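Local coordinates for protein 3,5-epimerase/4-reductase (Arabidopsis thaliana, PDB 4QQR) that catalyses the 3,5-epimerisation of dTDP-4-keto-6-deoxy-glucose and the NADPH-dependent reduction of the product to dTDP-beta-L-rhamnose, and can also form UDP-beta-L-rhamnose, at residues 64-69 and 92-97; 150-155 and 161-166; 208-213 and 219-224. All coordinates share one frame; numbering follows the deposited sequence.

Interaction 1: 64-69 and 92-97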
loop_
_atom_site.group_PDB
_atom_site.type_symbol
_atom_site.label_atom_id
_atom_site.label_comp_id
_atom_site.label_asym_id
_atom_site.label_seq_id
_atom_site.Cartn_x
_atom_site.Cartn_y
_atom_site.Cartn_z
ATOM N N VAL A 64 -4.046 -7.954 -20.694
ATOM C CA VAL A 64 -5.059 -7.422 -19.770
ATOM C C VAL A 64 -4.841 -5.925 -19.561
ATOM O O VAL A 64 -3.719 -5.474 -19.448
ATOM C CB VAL A 64 -5.018 -8.142 -18.374
ATOM C CG1 VAL A 64 -5.958 -7.465 -17.357
ATOM C CG2 VAL A 64 -5.337 -9.620 -18.496
ATOM N N PHE A 65 -5.922 -5.159 -19.509
ATOM C CA PHE A 65 -5.836 -3.710 -19.348
ATOM C C PHE A 65 -6.607 -3.275 -18.119
ATOM O O PHE A 65 -7.790 -3.567 -17.984
ATOM C CB PHE A 65 -6.397 -3.008 -20.580
ATOM C CG PHE A 65 -5.524 -3.130 -21.787
ATOM C CD1 PHE A 65 -5.463 -4.324 -22.496
ATOM C CD2 PHE A 65 -4.769 -2.043 -22.228
ATOM C CE1 PHE A 65 -4.648 -4.447 -23.609
ATOM C CE2 PHE A 65 -3.947 -2.151 -23.351
ATOM C CZ PHE A 65 -3.890 -3.353 -24.045
ATOM N N ASN A 66 -5.931 -2.590 -17.213
ATOM C CA ASN A 66 -6.582 -2.088 -16.013
ATOM C C ASN A 66 -6.875 -0.581 -16.099
ATOM O O ASN A 66 -6.011 0.262 -15.831
ATOM C CB ASN A 66 -5.734 -2.405 -14.777
ATOM C CG ASN A 66 -6.231 -1.686 -13.531
ATOM O OD1 ASN A 66 -7.432 -1.463 -13.368
ATOM N ND2 ASN A 66 -5.306 -1.316 -12.653
ATOM N N ALA A 67 -8.097 -0.240 -16.472
ATOM C CA ALA A 67 -8.494 1.157 -16.494
ATOM C C ALA A 67 -9.501 1.391 -15.376
ATOM O O ALA A 67 -10.176 2.408 -15.351
ATOM C CB ALA A 67 -9.076 1.517 -17.835
ATOM N N ALA A 68 -9.564 0.448 -14.434
ATOM C CA ALA A 68 -10.573 0.429 -13.370
ATOM C C ALA A 68 -10.612 1.694 -12.524
ATOM O O ALA A 68 -11.399 1.814 -11.585
ATOM C CB ALA A 68 -10.401 -0.798 -12.477
ATOM N N GLY A 69 -9.754 2.640 -12.855
ATOM C CA GLY A 69 -9.986 3.995 -12.424
ATOM C C GLY A 69 -8.724 4.563 -11.857
ATOM O O GLY A 69 -7.725 3.856 -11.754
ATOM N N ALA A 92 -6.125 -3.077 -3.078
ATOM C CA ALA A 92 -6.265 -4.542 -2.979
ATOM C C ALA A 92 -6.687 -5.172 -4.288
ATOM O O ALA A 92 -6.219 -6.250 -4.636
ATOM C CB ALA A 92 -7.214 -4.974 -1.823
ATOM N N GLY A 93 -7.569 -4.499 -5.010
ATOM C CA GLY A 93 -8.025 -5.015 -6.283
ATOM C C GLY A 93 -6.976 -4.974 -7.383
ATOM O O GLY A 93 -6.827 -5.943 -8.125
ATOM N N THR A 94 -6.261 -3.856 -7.502
ATOM C CA THR A 94 -5.169 -3.740 -8.466
ATOM C C THR A 94 -4.031 -4.727 -8.153
ATOM O O THR A 94 -3.449 -5.347 -9.062
ATOM C CB THR A 94 -4.576 -2.325 -8.461
ATOM O OG1 THR A 94 -5.629 -1.365 -8.393
ATOM C CG2 THR A 94 -3.773 -2.075 -9.704
ATOM N N LEU A 95 -3.692 -4.849 -6.873
ATOM C CA LEU A 95 -2.656 -5.790 -6.482
ATOM C C LEU A 95 -3.108 -7.235 -6.763
ATOM O O LEU A 95 -2.320 -8.040 -7.265
ATOM C CB LEU A 95 -2.247 -5.601 -5.015
ATOM C CG LEU A 95 -1.106 -4.636 -4.650
ATOM C CD1 LEU A 95 -0.150 -4.427 -5.799
ATOM C CD2 LEU A 95 -1.614 -3.318 -4.172
ATOM N N THR A 96 -4.373 -7.554 -6.456
ATOM C CA THR A 96 -4.946 -8.874 -6.758
ATOM C C THR A 96 -4.913 -9.180 -8.247
ATOM O O THR A 96 -4.537 -10.290 -8.655
ATOM C CB THR A 96 -6.390 -9.025 -6.239
ATOM O OG1 THR A 96 -6.372 -9.128 -4.811
ATOM C CG2 THR A 96 -7.030 -10.281 -6.793
ATOM N N LEU A 97 -5.287 -8.192 -9.060
ATOM C CA LEU A 97 -5.247 -8.332 -10.527
ATOM C C LEU A 97 -3.822 -8.552 -11.040
ATOM O O LEU A 97 -3.591 -9.424 -11.864
ATOM C CB LEU A 97 -5.905 -7.135 -11.229
ATOM C CG LEU A 97 -5.887 -7.156 -12.762
ATOM C CD1 LEU A 97 -6.761 -8.242 -13.341
ATOM C CD2 LEU A 97 -6.308 -5.839 -13.311
#
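Asn66 and Leu97 meet because each sends its CG anti to the backbone N, at chi1 169° and 178°, straight out from strand 64-66 and helix 92-97 into the layer between them. The side chains pass at a slant, and the Leu97 branch CD2 comes to 3.8 Å from Asn66 CB, packing on the aliphatic root of the amide. The other branch, CD1, reaches tip to tip toward Val64 CG1 at 4.2 Å. The Thr94 side chain crosses that of Asn66 at about a right angle and sets its CG2 3.4 Å from Asn66 ND2, while its OG1 bonds back to the carbonyl oxygens of Asn90 and Thr89, a turn earlier in the helix. No hydrogen bond joins the segments; the Asn66 amide finds its partners in its own segment and in the sheet. Asn66 OD1 accepts from Ala68 N at 3.1 Å, the donor standing above the carbonyl plane, which makes an Asx turn as the chain leaves the strand; ND2 has a weak bond to Asn110. An alanine here would lose the turn bond and the ND2 mate of Asn110, and would probably leave the backbone leading to Gly69 freer to move. With axes nearly antiparallel (167°), this is the strand-to-helix half of a Rossmann beta-alpha-beta crossover, the loop after the strand leading to Gly69, Val70 and Thr71, which by similarity bind NADPH.

Interaction 2: 150-155 and 161-166; sequences MVEELL and VCTLRV
Glu152 on helix 150-155 reaches across to Arg165 on strand 161-166, and its side chain is best read outward from the backbone. CB points toward the strand. CG, anti to the backbone N (chi1 -179°), passes Thr163 at a slant and lies 4.1 Å from the methyl CG2. Extension continues to CD, which sits in the plane of the guanidinium, at its edge. There the two oxygens part company. OE1 accepts from Arg165 NE at 2.9 Å on its syn side, with a nearly straight N-H...O angle of 166°; OE2 accepts from Arg165 NH2 at 2.9 Å, but that donor stands above the carboxylate plane. The salt bridge is therefore a side-on, two-nitrogen grip with the flat groups turned 35° against each other. The other N-H groups of the guanidinium are also used: NH1 bonds to Asn220 OD1 and to the carbonyl of Lys132, and NH2 bonds to that of Glu133. Such a network fixes the guanidinium rotation and would be expected to keep this buried ion pair charged.

Farther along the helix Leu155 takes over: its CB packs on Val161 CG1 at 4.3 Å, and its CD1 lies 3.8 Å from the hydroxyl OG1 of Thr163. A water bridges the layers, donating to the carbonyl of Glu152 at a water O to Glu152 O distance of 3.0 Å and also hydrogen-bonded to Thr163 OG1, which has a weak bond to Asn110 as well. Along the chain helix 143-155 links strand 107-113 to its sheet neighbour 161-166, and its antiparallel packing on the second of them is the helix-to-strand half of a beta-alpha-beta crossover of the Rossmann fold.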
loop_
_atom_site.group_PDB
_atom_site.type_symbol
_atom_site.label_atom_id
_atom_site.label_comp_id
_atom_site.label_asym_id
_atom_site.label_seq_id
_atom_site.Cartn_x
_atom_site.Cartn_y
_atom_site.Cartn_z
ATOM N N MET A 150 2.057 4.406 -3.172
ATOM C CA MET A 150 2.157 3.070 -2.559
ATOM C C MET A 150 1.949 1.927 -3.550
ATOM O O MET A 150 2.812 1.046 -3.684
ATOM C CB MET A 150 1.156 2.899 -1.409
ATOM C CG MET A 150 1.342 3.867 -0.247
ATOM S SD MET A 150 0.291 3.480 1.167
ATOM C CE MET A 150 1.052 4.478 2.452
ATOM N N VAL A 151 0.802 1.940 -4.235
ATOM C CA VAL A 151 0.500 0.919 -5.246
ATOM C C VAL A 151 1.557 0.909 -6.326
ATOM O O VAL A 151 2.057 -0.162 -6.684
ATOM C CB VAL A 151 -0.897 1.094 -5.897
ATOM C CG1 VAL A 151 -1.072 0.117 -7.049
ATOM C CG2 VAL A 151 -1.983 0.888 -4.859
ATOM N N GLU A 152 1.921 2.086 -6.830
ATOM C CA GLU A 152 2.939 2.139 -7.870
ATOM C C GLU A 152 4.248 1.518 -7.403
ATOM O O GLU A 152 4.868 0.761 -8.140
ATOM C CB GLU A 152 3.201 3.554 -8.374
ATOM C CG GLU A 152 4.248 3.542 -9.475
ATOM C CD GLU A 152 4.614 4.921 -10.000
ATOM O OE1 GLU A 152 4.034 5.336 -11.041
ATOM O OE2 GLU A 152 5.507 5.573 -9.392
ATOM N N GLU A 153 4.670 1.837 -6.189
ATOM C CA GLU A 153 5.897 1.263 -5.666
ATOM C C GLU A 153 5.782 -0.265 -5.561
ATOM O O GLU A 153 6.696 -0.991 -5.945
ATOM C CB GLU A 153 6.253 1.875 -4.306
ATOM C CG GLU A 153 7.485 1.247 -3.642
ATOM C CD GLU A 153 8.793 1.962 -3.971
ATOM O OE1 GLU A 153 8.788 2.902 -4.810
ATOM O OE2 GLU A 153 9.837 1.588 -3.372
ATOM N N LEU A 154 4.650 -0.740 -5.055
ATOM C CA LEU A 154 4.393 -2.177 -4.962
ATOM C C LEU A 154 4.390 -2.872 -6.320
ATOM O O LEU A 154 4.967 -3.954 -6.476
ATOM C CB LEU A 154 3.080 -2.444 -4.228
ATOM C CG LEU A 154 3.128 -2.016 -2.766
ATOM C CD1 LEU A 154 1.741 -1.999 -2.156
ATOM C CD2 LEU A 154 4.082 -2.930 -2.000
ATOM N N LEU A 155 3.758 -2.248 -7.309
ATOM C CA LEU A 155 3.694 -2.842 -8.638
ATOM C C LEU A 155 5.074 -3.036 -9.278
ATOM O O LEU A 155 5.212 -3.820 -10.224
ATOM C CB LEU A 155 2.767 -2.040 -9.540
ATOM C CG LEU A 155 1.296 -2.102 -9.122
ATOM C CD1 LEU A 155 0.422 -1.236 -10.024
ATOM C CD2 LEU A 155 0.802 -3.531 -9.122
ATOM N N VAL A 161 3.780 -6.248 -15.096
ATOM C CA VAL A 161 2.930 -5.079 -15.069
ATOM C C VAL A 161 3.622 -3.891 -15.724
ATOM O O VAL A 161 4.822 -3.656 -15.533
ATOM C CB VAL A 161 2.551 -4.728 -13.616
ATOM C CG1 VAL A 161 1.797 -3.405 -13.529
ATOM C CG2 VAL A 161 1.740 -5.832 -13.028
ATOM N N CYS A 162 2.853 -3.151 -16.514
ATOM C CA CYS A 162 3.343 -1.934 -17.141
ATOM C C CYS A 162 2.523 -0.731 -16.654
ATOM O O CYS A 162 1.435 -0.451 -17.159
ATOM C CB CYS A 162 3.292 -2.058 -18.661
ATOM S SG CYS A 162 3.924 -0.601 -19.541
ATOM N N THR A 163 3.063 -0.040 -15.648
ATOM C CA THR A 163 2.445 1.149 -15.078
ATOM C C THR A 163 2.671 2.404 -15.925
ATOM O O THR A 163 3.805 2.757 -16.266
ATOM C CB THR A 163 2.953 1.379 -13.665
ATOM O OG1 THR A 163 2.462 0.329 -12.843
ATOM C CG2 THR A 163 2.466 2.713 -13.108
ATOM N N LEU A 164 1.562 3.056 -16.258
ATOM C CA LEU A 164 1.550 4.255 -17.089
ATOM C C LEU A 164 1.118 5.479 -16.262
ATOM O O LEU A 164 0.008 5.504 -15.700
ATOM C CB LEU A 164 0.618 4.058 -18.297
ATOM C CG LEU A 164 1.149 3.362 -19.565
ATOM C CD1 LEU A 164 2.270 2.434 -19.252
ATOM C CD2 LEU A 164 0.060 2.590 -20.292
ATOM N N ARG A 165 1.994 6.483 -16.179
ATOM C CA ARG A 165 1.670 7.707 -15.451
ATOM C C ARG A 165 0.950 8.702 -16.359
ATOM O O ARG A 165 1.584 9.448 -17.122
ATOM C CB ARG A 165 2.923 8.338 -14.848
ATOM C CG ARG A 165 3.714 7.422 -13.913
ATOM C CD ARG A 165 4.774 8.225 -13.171
ATOM N NE ARG A 165 5.548 7.457 -12.199
ATOM C CZ ARG A 165 6.854 7.613 -11.990
ATOM N NH1 ARG A 165 7.542 8.498 -12.700
ATOM N NH2 ARG A 165 7.476 6.877 -11.075
ATOM N N VAL A 166 -0.379 8.701 -16.277
ATOM C CA VAL A 166 -1.230 9.626 -17.026
ATOM C C VAL A 166 -1.448 10.872 -16.178
ATOM O O VAL A 166 -1.680 10.763 -14.974
ATOM C CB VAL A 166 -2.592 8.961 -17.374
ATOM C CG1 VAL A 166 -3.655 9.994 -17.755
ATOM C CG2 VAL A 166 -2.416 7.923 -18.467
HETATM O O HOH W 1 4.936 0.394 -11.074
#

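Interaction 3: 208-213 and 219-224; sequences IEMAKR and YNFTNP
Met210 of helix 208-212 carries the whole contact, meeting Tyr219 with its methyl and Phe221 with its sulfur. The CH-pi contact comes first. Met210 CE lies over one face of the Tyr219 ring, 3.4 Å from its centroid and 9° off the ring normal, so that all six ring carbons are within its reach. What brings it there is the shape of the thioether: the chain runs extended through CG, then bends at chi3 (78°) and turns CE onto the phenol face.

Two sulfur-aromatic contacts accompany it. Met210 SD stands 5.1 Å from the Tyr219 centroid, above the same face but at a distance, the methyl lying between. Toward Phe221 the approach is closer and oblique, with SD 4.7 Å from the ring centroid and CE1 the nearest carbon. Met210 and each aromatic side chain run past one another in opposite directions, and the sulfur-ring geometry makes this a Met-aromatic cluster in which one thioether serves two rings.

Dispersion extends the cluster: Met210 also packs on Cys162 and Leu215, and Phe221 lies against Leu203 and Ile206 of the same helix, 200-212. Of the charged groups, Lys271 makes a cation-pi contact with Tyr219, and Arg213, at the helix end, pairs with Glu275. The arrangement is a helix packed by its buried methionine against Tyr219 of strand 217-220, outermost in this chain's sheet, and against Phe221 just beyond that range, in the layered alpha/beta architecture of a Rossmann domain; the side chain of Phe221 is about 5 Å from that of Tyr111, which by similarity binds NADPH.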
loop_
_atom_site.group_PDB
_atom_site.type_symbol
_atom_site.label_atom_id
_atom_site.label_comp_id
_atom_site.label_asym_id
_atom_site.label_seq_id
_atom_site.Cartn_x
_atom_site.Cartn_y
_atom_site.Cartn_z
ATOM N N ILE A 208 -1.962 0.573 -26.545
ATOM C CA ILE A 208 -2.284 -0.713 -27.178
ATOM C C ILE A 208 -0.993 -1.351 -27.713
ATOM O O ILE A 208 -0.791 -2.570 -27.598
ATOM C CB ILE A 208 -3.308 -0.605 -28.358
ATOM C CG1 ILE A 208 -4.620 0.089 -27.952
ATOM C CG2 ILE A 208 -3.594 -1.965 -28.943
ATOM C CD1 ILE A 208 -5.259 -0.430 -26.703
ATOM N N GLU A 209 -0.120 -0.516 -28.279
ATOM C CA GLU A 209 1.126 -0.979 -28.906
ATOM C C GLU A 209 2.153 -1.463 -27.885
ATOM O O GLU A 209 2.962 -2.348 -28.185
ATOM C CB GLU A 209 1.752 0.113 -29.801
ATOM C CG GLU A 209 0.850 0.546 -30.952
ATOM C CD GLU A 209 0.518 -0.604 -31.906
ATOM O OE1 GLU A 209 1.438 -1.435 -32.157
ATOM O OE2 GLU A 209 -0.653 -0.676 -32.386
ATOM N N MET A 210 2.116 -0.869 -26.689
ATOM C CA MET A 210 3.036 -1.234 -25.605
ATOM C C MET A 210 2.736 -2.638 -25.145
ATOM O O MET A 210 3.651 -3.434 -24.944
ATOM C CB MET A 210 2.928 -0.252 -24.442
ATOM C CG MET A 210 3.353 1.167 -24.822
ATOM S SD MET A 210 3.377 2.316 -23.434
ATOM C CE MET A 210 4.904 1.850 -22.632
ATOM N N ALA A 211 1.442 -2.928 -25.004
ATOM C CA ALA A 211 0.944 -4.280 -24.767
ATOM C C ALA A 211 1.441 -5.242 -25.849
ATOM O O ALA A 211 2.027 -6.280 -25.539
ATOM C CB ALA A 211 -0.571 -4.288 -24.707
ATOM N N LYS A 212 1.212 -4.896 -27.114
ATOM C CA LYS A 212 1.673 -5.738 -28.209
ATOM C C LYS A 212 3.178 -6.035 -28.122
ATOM O O LYS A 212 3.612 -7.121 -28.487
ATOM C CB LYS A 212 1.311 -5.119 -29.558
ATOM C CG LYS A 212 -0.184 -5.214 -29.940
ATOM C CD LYS A 212 -0.480 -4.388 -31.194
ATOM C CE LYS A 212 -1.826 -4.749 -31.806
ATOM N NZ LYS A 212 -2.366 -3.689 -32.747
ATOM N N ARG A 213 3.960 -5.087 -27.604
ATOM C CA ARG A 213 5.405 -5.249 -27.507
ATOM C C ARG A 213 5.826 -5.839 -26.182
ATOM O O ARG A 213 7.012 -5.892 -25.875
ATOM C CB ARG A 213 6.099 -3.911 -27.671
ATOM C CG ARG A 213 5.854 -3.273 -28.997
ATOM C CD ARG A 213 6.664 -1.994 -29.140
ATOM N NE ARG A 213 6.188 -1.198 -30.262
ATOM C CZ ARG A 213 6.683 -0.018 -30.614
ATOM N NH1 ARG A 213 7.688 0.525 -29.930
ATOM N NH2 ARG A 213 6.162 0.618 -31.657
ATOM N N TYR A 219 6.323 3.721 -17.090
ATOM C CA TYR A 219 6.521 4.735 -18.122
ATOM C C TYR A 219 5.760 5.998 -17.765
ATOM O O TYR A 219 4.553 5.950 -17.503
ATOM C CB TYR A 219 6.050 4.264 -19.499
ATOM C CG TYR A 219 6.889 3.190 -20.132
ATOM C CD1 TYR A 219 6.776 1.867 -19.716
ATOM C CD2 TYR A 219 7.783 3.483 -21.159
ATOM C CE1 TYR A 219 7.534 0.858 -20.294
ATOM C CE2 TYR A 219 8.552 2.479 -21.744
ATOM C CZ TYR A 219 8.418 1.163 -21.302
ATOM O OH TYR A 219 9.150 0.130 -21.847
ATOM N N ASN A 220 6.479 7.117 -17.735
ATOM C CA ASN A 220 5.869 8.434 -17.786
ATOM C C ASN A 220 5.058 8.451 -19.074
ATOM O O ASN A 220 5.567 8.084 -20.133
ATOM C CB ASN A 220 6.946 9.537 -17.800
ATOM C CG ASN A 220 7.562 9.807 -16.414
ATOM O OD1 ASN A 220 6.997 9.465 -15.368
ATOM N ND2 ASN A 220 8.717 10.449 -16.417
ATOM N N PHE A 221 3.791 8.843 -18.984
ATOM C CA PHE A 221 2.849 8.647 -20.092
ATOM C C PHE A 221 2.096 9.945 -20.410
ATOM O O PHE A 221 0.874 9.970 -20.544
ATOM C CB PHE A 221 1.873 7.485 -19.781
ATOM C CG PHE A 221 1.369 6.767 -21.008
ATOM C CD1 PHE A 221 2.247 6.113 -21.850
ATOM C CD2 PHE A 221 0.026 6.758 -21.325
ATOM C CE1 PHE A 221 1.804 5.464 -22.977
ATOM C CE2 PHE A 221 -0.419 6.105 -22.459
ATOM C CZ PHE A 221 0.480 5.459 -23.279
ATOM N N THR A 222 2.856 11.027 -20.514
ATOM C CA THR A 222 2.335 12.320 -20.898
ATOM C C THR A 222 3.124 12.659 -22.136
ATOM O O THR A 222 4.161 12.055 -22.377
ATOM C CB THR A 222 2.585 13.359 -19.810
ATOM O OG1 THR A 222 3.912 13.205 -19.293
ATOM C CG2 THR A 222 1.622 13.158 -18.678
ATOM N N ASN A 223 2.615 13.586 -22.940
ATOM C CA ASN A 223 3.330 14.044 -24.124
ATOM C C ASN A 223 4.548 14.821 -23.692
ATOM O O ASN A 223 4.546 15.413 -22.612
ATOM C CB ASN A 223 2.439 14.934 -24.987
ATOM C CG ASN A 223 1.308 14.174 -25.612
ATOM O OD1 ASN A 223 0.333 13.852 -24.943
ATOM N ND2 ASN A 223 1.427 13.876 -26.899
ATOM N N PRO A 224 5.607 14.793 -24.510
ATOM C CA PRO A 224 6.809 15.591 -24.226
ATOM C C PRO A 224 6.482 17.077 -24.085
ATOM O O PRO A 224 5.574 17.558 -24.751
ATOM C CB PRO A 224 7.691 15.330 -25.447
ATOM C CG PRO A 224 7.312 13.955 -25.894
ATOM C CD PRO A 224 5.837 13.803 -25.582
#

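How the interactions relate
The three interactions follow one another along the chain and share one six-stranded parallel sheet. Interactions 1 and 2, centres about 10 Å apart, lie on one face, where helices 80-103 and 143-155 pack together through Leu95 CD1 and Leu155 CD2 (3.6 Å); both reach the second subunit. Interaction 3 covers the other face: its helix meets Phe65, whose CZ is 3.5 Å from Ala211 CB, although the centres of interactions 1 and 3 are about 17 Å apart. Interactions 2 and 3, about 13 Å apart, are joined by neighbouring strands, with a probable hydrogen bond from Tyr219 N to Thr163 O. Together they tie helices to both faces of the sheet, as in the three-layer alpha/beta/alpha Rossmann fold.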